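Local coordinates for Per a 4 allergen (Periplaneta americana, PDB 3EBW), which is a cockroach allergen with a lipocalin-like beta-barrel fold and probably, as in other lipocalins, binds small hydrophobic ligands, at residues V19-E24 with Y41-L46; E24-P29 with Y121-H126. All blocks are in the same frame, centred on the assembly; numbering follows the deposited sequence.

Interaction 1 of 2, residues V19-E24 with Y41-L46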
ATOM      1  N   VAL A  19       2.834 -10.056 -26.532  1.00 48.85           N
ATOM      2  CA  VAL A  19       1.611  -9.566 -27.138  1.00 49.21           C
ATOM      3  C   VAL A  19       0.414 -10.123 -26.377  1.00 48.99           C
ATOM      4  O   VAL A  19       0.515 -11.163 -25.728  1.00 48.32           O
ATOM      5  CB  VAL A  19       1.547  -9.974 -28.644  1.00 54.50           C
ATOM      6  CG1 VAL A  19       0.112 -10.274 -29.065  1.00 53.87           C
ATOM      7  CG2 VAL A  19       2.112  -8.840 -29.510  1.00 54.12           C
ATOM      8  N   GLY A  20      -0.710  -9.420 -26.438  1.00 47.21           N
ATOM      9  CA  GLY A  20      -1.889  -9.898 -25.745  1.00 47.74           C
ATOM     10  C   GLY A  20      -2.454  -9.029 -24.624  1.00 47.65           C
ATOM     11  O   GLY A  20      -2.128  -7.845 -24.493  1.00 48.41           O
ATOM     12  N   THR A  21      -3.323  -9.640 -23.816  1.00 53.67           N
ATOM     13  CA  THR A  21      -3.988  -8.959 -22.710  1.00 51.16           C
ATOM     14  C   THR A  21      -3.562  -9.503 -21.368  1.00 49.52           C
ATOM     15  O   THR A  21      -3.828 -10.657 -21.035  1.00 45.83           O
ATOM     16  CB  THR A  21      -5.509  -9.085 -22.827  1.00 60.33           C
ATOM     17  OG1 THR A  21      -5.942  -8.398 -24.006  1.00 61.78           O
ATOM     18  CG2 THR A  21      -6.197  -8.474 -21.612  1.00 59.39           C
ATOM     19  N   TRP A  22      -2.890  -8.653 -20.600  1.00 64.84           N
ATOM     20  CA  TRP A  22      -2.432  -9.043 -19.286  1.00 65.85           C
ATOM     21  C   TRP A  22      -3.237  -8.352 -18.184  1.00 65.94           C
ATOM     22  O   TRP A  22      -3.273  -7.126 -18.102  1.00 63.99           O
ATOM     23  CB  TRP A  22      -0.953  -8.708 -19.127  1.00 47.01           C
ATOM     24  CG  TRP A  22      -0.043  -9.494 -19.987  1.00 50.43           C
ATOM     25  CD1 TRP A  22       0.404  -9.156 -21.233  1.00 52.36           C
ATOM     26  CD2 TRP A  22       0.526 -10.779 -19.692  1.00 52.12           C
ATOM     27  NE1 TRP A  22       1.215 -10.149 -21.730  1.00 52.81           N
ATOM     28  CE2 TRP A  22       1.308 -11.155 -20.807  1.00 51.65           C
ATOM     29  CE3 TRP A  22       0.453 -11.649 -18.592  1.00 51.93           C
ATOM     30  CZ2 TRP A  22       2.003 -12.362 -20.862  1.00 52.54           C
ATOM     31  CZ3 TRP A  22       1.149 -12.857 -18.647  1.00 53.63           C
ATOM     32  CH2 TRP A  22       1.913 -13.198 -19.777  1.00 52.43           C
ATOM     33  N   TYR A  23      -3.897  -9.141 -17.348  1.00 55.52           N
ATOM     34  CA  TYR A  23      -4.661  -8.577 -16.244  1.00 55.92           C
ATOM     35  C   TYR A  23      -3.740  -8.374 -15.035  1.00 53.02           C
ATOM     36  O   TYR A  23      -2.927  -9.239 -14.698  1.00 50.51           O
ATOM     37  CB  TYR A  23      -5.832  -9.497 -15.857  1.00 63.59           C
ATOM     38  CG  TYR A  23      -6.867  -9.662 -16.949  1.00 67.29           C
ATOM     39  CD1 TYR A  23      -7.594  -8.576 -17.426  1.00 67.75           C
ATOM     40  CD2 TYR A  23      -7.079 -10.902 -17.545  1.00 69.21           C
ATOM     41  CE1 TYR A  23      -8.495  -8.733 -18.475  1.00 69.29           C
ATOM     42  CE2 TYR A  23      -7.978 -11.062 -18.592  1.00 68.89           C
ATOM     43  CZ  TYR A  23      -8.671  -9.985 -19.048  1.00 69.18           C
ATOM     44  OH  TYR A  23      -9.523 -10.170 -20.100  1.00 71.09           O
ATOM     45  N   GLU A  24      -3.858  -7.219 -14.397  1.00 39.02           N
ATOM     46  CA  GLU A  24      -3.035  -6.931 -13.230  1.00 38.65           C
ATOM     47  C   GLU A  24      -3.691  -7.583 -12.011  1.00 37.44           C
ATOM     48  O   GLU A  24      -4.713  -7.119 -11.541  1.00 36.03           O
ATOM     49  CB  GLU A  24      -2.911  -5.418 -13.046  1.00 45.21           C
ATOM     50  CG  GLU A  24      -2.103  -4.999 -11.847  1.00 45.35           C
ATOM     51  CD  GLU A  24      -1.638  -3.555 -11.952  1.00 47.63           C
ATOM     52  OE1 GLU A  24      -1.227  -2.984 -10.923  1.00 46.69           O
ATOM     53  OE2 GLU A  24      -1.680  -2.989 -13.071  1.00 47.91           O
ATOM     54  N   TYR A  41      -6.021  -3.847 -16.757  1.00 43.90           N
ATOM     55  CA  TYR A  41      -5.242  -4.695 -17.635  1.00 41.44           C
ATOM     56  C   TYR A  41      -4.516  -3.874 -18.692  1.00 38.76           C
ATOM     57  O   TYR A  41      -4.899  -2.755 -18.994  1.00 39.31           O
ATOM     58  CB  TYR A  41      -6.159  -5.724 -18.300  1.00 53.21           C
ATOM     59  CG  TYR A  41      -7.150  -5.124 -19.266  1.00 54.07           C
ATOM     60  CD1 TYR A  41      -8.517  -5.335 -19.121  1.00 56.06           C
ATOM     61  CD2 TYR A  41      -6.717  -4.338 -20.323  1.00 54.40           C
ATOM     62  CE1 TYR A  41      -9.418  -4.769 -20.008  1.00 56.76           C
ATOM     63  CE2 TYR A  41      -7.597  -3.771 -21.198  1.00 54.69           C
ATOM     64  CZ  TYR A  41      -8.940  -3.986 -21.040  1.00 56.19           C
ATOM     65  OH  TYR A  41      -9.787  -3.397 -21.931  1.00 57.01           O
ATOM     66  N   ASP A  42      -3.442  -4.425 -19.229  1.00 44.11           N
ATOM     67  CA  ASP A  42      -2.696  -3.768 -20.302  1.00 44.72           C
ATOM     68  C   ASP A  42      -2.823  -4.701 -21.517  1.00 44.47           C
ATOM     69  O   ASP A  42      -2.774  -5.929 -21.371  1.00 44.16           O
ATOM     70  CB  ASP A  42      -1.225  -3.580 -19.906  1.00 51.52           C
ATOM     71  CG  ASP A  42      -1.020  -2.442 -18.917  1.00 52.88           C
ATOM     72  OD1 ASP A  42      -0.742  -1.305 -19.345  1.00 53.06           O
ATOM     73  OD2 ASP A  42      -1.141  -2.681 -17.703  1.00 56.84           O
ATOM     74  N   LYS A  43      -3.040  -4.126 -22.695  1.00 49.90           N
ATOM     75  CA  LYS A  43      -3.159  -4.928 -23.913  1.00 51.24           C
ATOM     76  C   LYS A  43      -2.046  -4.572 -24.865  1.00 49.30           C
ATOM     77  O   LYS A  43      -1.845  -3.385 -25.174  1.00 48.40           O
ATOM     78  CB  LYS A  43      -4.489  -4.700 -24.623  1.00 61.15           C
ATOM     79  CG  LYS A  43      -4.514  -5.302 -26.013  1.00 64.45           C
ATOM     80  CD  LYS A  43      -5.791  -6.088 -26.289  1.00 68.06           C
ATOM     81  CE  LYS A  43      -6.996  -5.191 -26.567  1.00 72.32           C
ATOM     82  NZ  LYS A  43      -8.273  -5.979 -26.608  1.00 74.91           N
ATOM     83  N   TYR A  44      -1.313  -5.599 -25.307  1.00 37.00           N
ATOM     84  CA  TYR A  44      -0.205  -5.419 -26.251  1.00 38.37           C
ATOM     85  C   TYR A  44      -0.605  -5.951 -27.624  1.00 40.54           C
ATOM     86  O   TYR A  44      -1.065  -7.083 -27.784  1.00 39.96           O
ATOM     87  CB  TYR A  44       1.059  -6.095 -25.739  1.00 40.40           C
ATOM     88  CG  TYR A  44       1.655  -5.375 -24.569  1.00 37.97           C
ATOM     89  CD1 TYR A  44       2.681  -4.450 -24.736  1.00 36.75           C
ATOM     90  CD2 TYR A  44       1.217  -5.645 -23.268  1.00 38.78           C
ATOM     91  CE1 TYR A  44       3.272  -3.819 -23.626  1.00 35.06           C
ATOM     92  CE2 TYR A  44       1.796  -5.029 -22.169  1.00 37.37           C
ATOM     93  CZ  TYR A  44       2.822  -4.129 -22.354  1.00 36.52           C
ATOM     94  OH  TYR A  44       3.439  -3.599 -21.264  1.00 38.32           O
ATOM     95  N   THR A  45      -0.418  -5.083 -28.604  1.00 48.09           N
ATOM     96  CA  THR A  45      -0.789  -5.333 -29.978  1.00 50.94           C
ATOM     97  C   THR A  45       0.361  -4.999 -30.900  1.00 52.17           C
ATOM     98  O   THR A  45       0.999  -3.947 -30.760  1.00 52.55           O
ATOM     99  CB  THR A  45      -1.973  -4.443 -30.305  1.00 52.20           C
ATOM    100  OG1 THR A  45      -3.120  -4.950 -29.616  1.00 54.05           O
ATOM    101  CG2 THR A  45      -2.202  -4.337 -31.787  1.00 52.17           C
ATOM    102  N   LEU A  46       0.636  -5.908 -31.832  1.00 45.53           N
ATOM    103  CA  LEU A  46       1.702  -5.722 -32.814  1.00 46.04           C
ATOM    104  C   LEU A  46       1.135  -5.215 -34.148  1.00 45.33           C
ATOM    105  O   LEU A  46       0.451  -5.944 -34.851  1.00 45.78           O
ATOM    106  CB  LEU A  46       2.433  -7.046 -33.030  1.00 61.88           C
ATOM    107  CG  LEU A  46       3.277  -7.131 -34.305  1.00 64.97           C
ATOM    108  CD1 LEU A  46       4.422  -6.101 -34.323  1.00 64.96           C
ATOM    109  CD2 LEU A  46       3.810  -8.547 -34.398  1.00 66.35           C
TER

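Interaction 2 of 2, residues E24-P29 with Y121-H126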
ATOM      1  N   GLU A  24      -3.858  -7.219 -14.397  1.00 39.02           N
ATOM      2  CA  GLU A  24      -3.035  -6.931 -13.230  1.00 38.65           C
ATOM      3  C   GLU A  24      -3.691  -7.583 -12.011  1.00 37.44           C
ATOM      4  O   GLU A  24      -4.713  -7.119 -11.541  1.00 36.03           O
ATOM      5  CB  GLU A  24      -2.911  -5.418 -13.046  1.00 45.21           C
ATOM      6  CG  GLU A  24      -2.103  -4.999 -11.847  1.00 45.35           C
ATOM      7  CD  GLU A  24      -1.638  -3.555 -11.952  1.00 47.63           C
ATOM      8  OE1 GLU A  24      -1.227  -2.984 -10.923  1.00 46.69           O
ATOM      9  OE2 GLU A  24      -1.680  -2.989 -13.071  1.00 47.91           O
ATOM     10  N   LEU A  25      -3.114  -8.671 -11.516  1.00 63.69           N
ATOM     11  CA  LEU A  25      -3.706  -9.366 -10.385  1.00 64.71           C
ATOM     12  C   LEU A  25      -3.224  -8.952  -9.005  1.00 66.39           C
ATOM     13  O   LEU A  25      -3.970  -9.059  -8.038  1.00 66.94           O
ATOM     14  CB  LEU A  25      -3.551 -10.862 -10.571  1.00 37.40           C
ATOM     15  CG  LEU A  25      -4.143 -11.329 -11.900  1.00 36.93           C
ATOM     16  CD1 LEU A  25      -4.191 -12.873 -11.931  1.00 35.42           C
ATOM     17  CD2 LEU A  25      -5.526 -10.704 -12.101  1.00 35.71           C
ATOM     18  N   PHE A  26      -1.977  -8.506  -8.902  1.00 55.06           N
ATOM     19  CA  PHE A  26      -1.445  -8.025  -7.636  1.00 54.70           C
ATOM     20  C   PHE A  26      -0.549  -6.864  -7.990  1.00 54.89           C
ATOM     21  O   PHE A  26      -0.076  -6.783  -9.117  1.00 55.82           O
ATOM     22  CB  PHE A  26      -0.633  -9.096  -6.929  1.00 58.14           C
ATOM     23  CG  PHE A  26      -1.399 -10.327  -6.646  1.00 59.72           C
ATOM     24  CD1 PHE A  26      -1.715 -11.202  -7.664  1.00 60.93           C
ATOM     25  CD2 PHE A  26      -1.817 -10.615  -5.362  1.00 61.03           C
ATOM     26  CE1 PHE A  26      -2.441 -12.357  -7.402  1.00 62.31           C
ATOM     27  CE2 PHE A  26      -2.539 -11.760  -5.089  1.00 59.99           C
ATOM     28  CZ  PHE A  26      -2.855 -12.634  -6.103  1.00 61.01           C
ATOM     29  N   ARG A  27      -0.316  -5.967  -7.042  1.00 53.53           N
ATOM     30  CA  ARG A  27       0.533  -4.816  -7.296  1.00 53.20           C
ATOM     31  C   ARG A  27       1.053  -4.262  -5.987  1.00 53.82           C
ATOM     32  O   ARG A  27       0.434  -4.446  -4.940  1.00 54.44           O
ATOM     33  CB  ARG A  27      -0.255  -3.703  -7.987  1.00 53.47           C
ATOM     34  CG  ARG A  27      -1.285  -3.056  -7.064  1.00 54.31           C
ATOM     35  CD  ARG A  27      -1.830  -1.740  -7.573  1.00 57.59           C
ATOM     36  NE  ARG A  27      -3.120  -1.895  -8.243  1.00 59.98           N
ATOM     37  CZ  ARG A  27      -4.217  -1.204  -7.935  1.00 61.18           C
ATOM     38  NH1 ARG A  27      -4.200  -0.301  -6.962  1.00 62.07           N
ATOM     39  NH2 ARG A  27      -5.339  -1.423  -8.601  1.00 61.74           N
ATOM     40  N   THR A  28       2.189  -3.585  -6.046  1.00 47.10           N
ATOM     41  CA  THR A  28       2.741  -2.948  -4.871  1.00 48.81           C
ATOM     42  C   THR A  28       1.779  -1.793  -4.658  1.00 48.71           C
ATOM     43  O   THR A  28       1.517  -1.036  -5.592  1.00 52.59           O
ATOM     44  CB  THR A  28       4.142  -2.365  -5.149  1.00 53.53           C
ATOM     45  OG1 THR A  28       5.113  -3.414  -5.116  1.00 53.33           O
ATOM     46  CG2 THR A  28       4.499  -1.282  -4.127  1.00 52.85           C
ATOM     47  N   PRO A  29       1.222  -1.653  -3.447  1.00 47.81           N
ATOM     48  CA  PRO A  29       0.279  -0.583  -3.095  1.00 48.69           C
ATOM     49  C   PRO A  29       0.944   0.756  -3.351  1.00 45.95           C
ATOM     50  O   PRO A  29       2.112   0.911  -3.046  1.00 48.59           O
ATOM     51  CB  PRO A  29       0.059  -0.797  -1.604  1.00 65.24           C
ATOM     52  CG  PRO A  29       0.304  -2.242  -1.414  1.00 65.38           C
ATOM     53  CD  PRO A  29       1.493  -2.512  -2.288  1.00 66.00           C
ATOM     54  N   TYR A 121       6.122  -3.321  -7.948  1.00 39.24           N
ATOM     55  CA  TYR A 121       6.023  -4.591  -8.684  1.00 39.11           C
ATOM     56  C   TYR A 121       4.587  -4.808  -9.128  1.00 38.68           C
ATOM     57  O   TYR A 121       3.668  -4.476  -8.404  1.00 35.30           O
ATOM     58  CB  TYR A 121       6.483  -5.788  -7.836  1.00 37.98           C
ATOM     59  CG  TYR A 121       7.961  -5.776  -7.540  1.00 41.94           C
ATOM     60  CD1 TYR A 121       8.806  -6.738  -8.088  1.00 41.03           C
ATOM     61  CD2 TYR A 121       8.514  -4.786  -6.738  1.00 39.75           C
ATOM     62  CE1 TYR A 121      10.152  -6.720  -7.845  1.00 41.66           C
ATOM     63  CE2 TYR A 121       9.857  -4.753  -6.491  1.00 40.84           C
ATOM     64  CZ  TYR A 121      10.683  -5.728  -7.043  1.00 43.34           C
ATOM     65  OH  TYR A 121      12.029  -5.732  -6.754  1.00 43.21           O
ATOM     66  N   TRP A 122       4.410  -5.346 -10.333  1.00 42.54           N
ATOM     67  CA  TRP A 122       3.090  -5.614 -10.888  1.00 42.14           C
ATOM     68  C   TRP A 122       3.067  -7.077 -11.328  1.00 43.65           C
ATOM     69  O   TRP A 122       3.863  -7.503 -12.156  1.00 46.40           O
ATOM     70  CB  TRP A 122       2.821  -4.668 -12.061  1.00 26.52           C
ATOM     71  CG  TRP A 122       2.667  -3.208 -11.664  1.00 26.96           C
ATOM     72  CD1 TRP A 122       1.586  -2.640 -11.053  1.00 26.71           C
ATOM     73  CD2 TRP A 122       3.618  -2.134 -11.855  1.00 26.87           C
ATOM     74  NE1 TRP A 122       1.796  -1.280 -10.850  1.00 26.74           N
ATOM     75  CE2 TRP A 122       3.032  -0.950 -11.332  1.00 26.51           C
ATOM     76  CE3 TRP A 122       4.894  -2.059 -12.409  1.00 25.95           C
ATOM     77  CZ2 TRP A 122       3.677   0.282 -11.352  1.00 25.95           C
ATOM     78  CZ3 TRP A 122       5.539  -0.814 -12.421  1.00 27.23           C
ATOM     79  CH2 TRP A 122       4.923   0.334 -11.892  1.00 27.52           C
ATOM     80  N   ILE A 123       2.182  -7.864 -10.736  1.00 37.92           N
ATOM     81  CA  ILE A 123       2.093  -9.281 -11.078  1.00 38.75           C
ATOM     82  C   ILE A 123       0.932  -9.360 -12.047  1.00 40.82           C
ATOM     83  O   ILE A 123      -0.143  -8.845 -11.759  1.00 39.30           O
ATOM     84  CB  ILE A 123       1.849 -10.154  -9.790  1.00 35.63           C
ATOM     85  CG1 ILE A 123       3.123 -10.207  -8.926  1.00 33.61           C
ATOM     86  CG2 ILE A 123       1.515 -11.573 -10.167  1.00 35.60           C
ATOM     87  CD1 ILE A 123       3.608  -8.868  -8.437  1.00 34.05           C
ATOM     88  N   ALA A 124       1.147  -9.982 -13.204  1.00 49.12           N
ATOM     89  CA  ALA A 124       0.103 -10.048 -14.238  1.00 52.15           C
ATOM     90  C   ALA A 124      -0.210 -11.425 -14.837  1.00 54.64           C
ATOM     91  O   ALA A 124       0.545 -12.370 -14.694  1.00 53.53           O
ATOM     92  CB  ALA A 124       0.457  -9.060 -15.358  1.00 24.83           C
ATOM     93  N   SER A 125      -1.339 -11.528 -15.523  1.00 49.80           N
ATOM     94  CA  SER A 125      -1.715 -12.798 -16.116  1.00 54.21           C
ATOM     95  C   SER A 125      -2.687 -12.658 -17.277  1.00 57.50           C
ATOM     96  O   SER A 125      -3.317 -11.604 -17.456  1.00 57.91           O
ATOM     97  CB  SER A 125      -2.332 -13.700 -15.051  1.00 77.55           C
ATOM     98  OG  SER A 125      -2.797 -14.905 -15.626  1.00 80.14           O
ATOM     99  N   HIS A 126      -2.798 -13.723 -18.075  1.00 66.97           N
ATOM    100  CA  HIS A 126      -3.716 -13.734 -19.213  1.00 70.97           C
ATOM    101  C   HIS A 126      -5.086 -14.124 -18.684  1.00 72.19           C
ATOM    102  O   HIS A 126      -6.113 -13.723 -19.220  1.00 70.47           O
ATOM    103  CB  HIS A 126      -3.247 -14.724 -20.281  1.00 79.55           C
ATOM    104  CG  HIS A 126      -2.175 -14.181 -21.174  1.00 82.62           C
ATOM    105  ND1 HIS A 126      -2.373 -13.089 -21.989  1.00 83.92           N
ATOM    106  CD2 HIS A 126      -0.891 -14.567 -21.363  1.00 83.70           C
ATOM    107  CE1 HIS A 126      -1.255 -12.823 -22.643  1.00 83.41           C
ATOM    108  NE2 HIS A 126      -0.341 -13.704 -22.280  1.00 83.77           N
TER

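Interaction 1 of 2, residues V19-E24 with Y41-L46
Val19 reaches the antiparallel partner strand just before its own strand begins, with CG2 4.0 Å from Leu46 CB where the two side chains cross at about a right angle. Gly20, Thr21 and Trp22 then form the Gly-X-Trp signature of the first lipocalin strand. Gly20 exchanges two backbone hydrogen bonds with Tyr44, its N donating to Tyr44 O at 2.7 Å. Its backbone angles, phi 117° and psi -165°, are ones that glycine, lacking a side chain, adopts with ease. Thr21 turns to the outer face, where its OG1 lies 3.3 Å from Lys43 CD. With CG2 anti to the backbone N, the methyl sits over one face of the Tyr41 ring, 4.2 Å from Tyr41 CG, and over a face of the Tyr23 ring as well. Trp22 points into the barrel and pairs with Asp42 by two more backbone bonds; Tyr44 CD2 meets the edge of its indole, 4.1 Å from Trp22 CD1. Tyr23 is back outside, lying alongside Tyr41 and pointing the same way, their ring planes 74° apart. Trp22 NE1 bonds to Tyr18 O just ahead of the strand, and the indole stacks on the Tyr18 ring and also meets the His126 ring. Strand 52-59 continues the sheet beyond 41-46, while strand 119-125 takes the other edge of 20-27, with Ala124 against Trp22.

Interaction 2 of 2, residues E24-P29 with Y121-H126
Leu25 and Phe26 both face Ile123 across this antiparallel pair, a classic beta bulge in the first strand of the lipocalin barrel that shifts the register by one between Glu24 and Phe26. Backbone bonds define it: Ile123 O accepts Leu25 N at 3.0 Å and, weakly, Phe26 N at 3.4 Å, while Ile123 N returns a bond to Phe26 O. Apolar contact follows on the outer face. Phe26 CB lies 3.9 Å from Ile123 CB, the two side chains crossing obliquely, and helix 132-142 covers both through Lys135 and Val138. Leu25 CD1 packs 3.7 Å from Ser125 CB. On the inner face the groups are polar and aromatic, with Arg27 CB 3.7 Å from Trp122 CD1. The rest of the Arg27 side chain, bent at chi3 (98°), leads away from the partner strand, to a salt bridge with Glu153 and a hydrogen bond to Phe36 O. At the far end Thr28 grips Tyr121 twice: its N donates to Tyr121 O at 2.9 Å, and its OG1, beside its own backbone N at chi1 -79°, accepts Tyr121 N at 3.0 Å, almost straight at 169°.

Both contacts use strand 20-27, the first half in interaction 1 and the bulged second half in interaction 2, with Glu24 common to both. Their centres are about 13 Å apart. Along the chain the segments alternate: 19-24 and 24-29 come first, then 41-46, and only much later 121-126. Strand 20-27 thus joins its sequence neighbour 40-46 to the distant 119-125, closing the barrel. The two contacts also touch directly, through a probable hydrogen bond from Tyr23 N to Ser125 O and through Tyr23 CE2 against His126 O. Glu24 lies beside a bound polyether, probably from the crystallisation liquor, consistent with a ligand pocket inside the barrel.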